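Local structure of aldehyde dehydrogenase (Trypanosoma brucei, 5MYP) at residues Leu47-Val50 against Glu51-Asp55. The protein probably oxidises aldehydes to carboxylic acids with NAD+ as the electron acceptor, as a member of the aldehyde dehydrogenase family. Sequence-based numbering, arbitrary orientation.
Sequences LNLV and EENTD
Leu49 O and Val50 O, two carbonyls at the C-terminal end of helix 36-52, are taken up by side chains of Asn53 and Thr54, where the chain turns into helix 54-65. Before this junction the helical ladder is regular: Glu51 N donates to Leu47 O at 2.8 Å, almost straight (171°), and Glu52 N donates to Asn48 O. At Asn53 the ladder weakens, its backbone N reaching Leu49 O and Val50 O through weak bonds of 3.5 Å each. Side chains supply the stronger ones. Asn53 ND2 gives an N-H to Leu49 O at 2.8 Å, with the acceptor practically in the amide plane; CG lies beside the backbone N (chi1 -53°), which folds the amide back over the preceding turn. Thr54 OG1 donates to Val50 O at 2.7 Å, approaching from above the carbonyl plane. Asn53 ND2 also bonds to Tyr170 OH of helix 157-170, a hydroxyl shared with Glu52 OE1.

The remaining contacts are van der Waals ones. The Glu51 carboxylate lies against the Leu47 isobutyl end, CD 3.6 Å from Leu47 CD1, while Glu52 OE2 rests 3.5 Å from Asn48 CB, its carboxylate nearly parallel to the Asn48 amide (13° apart). Leu47 packs on helix 69-95 through Val84 and Trp85, and Leu49 on helix 157-170 through Leu166 and Leu167.

The two helices thus meet at a short break around Asn53, and the side-chain donors of Asn53 and Thr54 probably make up there for weakened or missing backbone bonds to the carbonyls of Leu49 and Val50 in the last turn of helix 36-52.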
loop_
_atom_site.group_PDB
_atom_site.type_symbol
_atom_site.label_atom_id
_atom_site.label_comp_id
_atom_site.label_asym_id
_atom_site.label_seq_id
_atom_site.Cartn_x
_atom_site.Cartn_y
_atom_site.Cartn_z
ATOM N N LEU A 47 8.997 18.695 18.446
ATOM C CA LEU A 47 10.331 19.289 18.283
ATOM C C LEU A 47 10.898 19.699 19.643
ATOM O O LEU A 47 12.053 19.387 19.956
ATOM C CB LEU A 47 10.301 20.495 17.338
ATOM C CG LEU A 47 11.603 21.260 17.082
ATOM C CD1 LEU A 47 12.691 20.341 16.569
ATOM C CD2 LEU A 47 11.349 22.385 16.092
ATOM N N ASN A 48 10.073 20.371 20.450
ATOM C CA ASN A 48 10.463 20.746 21.818
ATOM C C ASN A 48 10.776 19.517 22.678
ATOM O O ASN A 48 11.741 19.533 23.440
ATOM C CB ASN A 48 9.385 21.607 22.500
ATOM C CG ASN A 48 9.160 22.950 21.810
ATOM O OD1 ASN A 48 8.126 23.597 22.020
ATOM N ND2 ASN A 48 10.115 23.375 20.988
ATOM N N LEU A 49 9.974 18.457 22.548
ATOM C CA LEU A 49 10.243 17.174 23.230
ATOM C C LEU A 49 11.667 16.681 22.960
ATOM O O LEU A 49 12.387 16.311 23.888
ATOM C CB LEU A 49 9.227 16.099 22.808
ATOM C CG LEU A 49 9.492 14.630 23.172
ATOM C CD1 LEU A 49 9.487 14.429 24.670
ATOM C CD2 LEU A 49 8.461 13.717 22.531
ATOM N N VAL A 50 12.064 16.690 21.689
ATOM C CA VAL A 50 13.387 16.209 21.290
ATOM C C VAL A 50 14.483 17.181 21.737
ATOM O O VAL A 50 15.452 16.766 22.374
ATOM C CB VAL A 50 13.463 15.950 19.768
ATOM C CG1 VAL A 50 14.884 15.574 19.345
ATOM C CG2 VAL A 50 12.482 14.840 19.370
ATOM N N GLU A 51 14.318 18.464 21.414
ATOM C CA GLU A 51 15.353 19.476 21.685
ATOM C C GLU A 51 15.579 19.762 23.174
ATOM O O GLU A 51 16.724 19.854 23.613
ATOM C CB GLU A 51 15.047 20.780 20.945
ATOM C CG GLU A 51 15.193 20.673 19.437
ATOM C CD GLU A 51 15.082 22.019 18.735
ATOM O OE1 GLU A 51 14.349 22.909 19.223
ATOM O OE2 GLU A 51 15.728 22.192 17.683
ATOM N N GLU A 52 14.499 19.896 23.941
ATOM C CA GLU A 52 14.609 20.172 25.383
ATOM C C GLU A 52 15.170 18.996 26.179
ATOM O O GLU A 52 15.733 19.202 27.253
ATOM C CB GLU A 52 13.254 20.579 25.980
ATOM C CG GLU A 52 12.705 21.883 25.431
ATOM C CD GLU A 52 11.324 22.230 25.957
ATOM O OE1 GLU A 52 10.838 21.597 26.920
ATOM O OE2 GLU A 52 10.716 23.158 25.394
ATOM N N ASN A 53 15.021 17.775 25.659
ATOM C CA ASN A 53 15.441 16.566 26.369
ATOM C C ASN A 53 16.521 15.749 25.636
ATOM O O ASN A 53 16.677 14.554 25.901
ATOM C CB ASN A 53 14.208 15.707 26.661
ATOM C CG ASN A 53 13.115 16.490 27.370
ATOM O OD1 ASN A 53 13.194 16.722 28.571
ATOM N ND2 ASN A 53 12.097 16.907 26.627
ATOM N N THR A 54 17.279 16.399 24.749
ATOM C CA THR A 54 18.324 15.724 23.963
ATOM C C THR A 54 19.365 15.028 24.846
ATOM O O THR A 54 19.737 13.884 24.569
ATOM C CB THR A 54 19.014 16.699 22.969
ATOM O OG1 THR A 54 18.116 16.990 21.893
ATOM C CG2 THR A 54 20.311 16.113 22.377
ATOM N N ASP A 55 19.824 15.714 25.898
ATOM C CA ASP A 55 20.839 15.153 26.801
ATOM C C ASP A 55 20.370 13.878 27.492
ATOM O O ASP A 55 21.089 12.880 27.499
ATOM C CB ASP A 55 21.272 16.175 27.858
ATOM C CG ASP A 55 22.060 17.345 27.268
ATOM O OD1 ASP A 55 22.489 17.288 26.096
ATOM O OD2 ASP A 55 22.258 18.337 27.997
#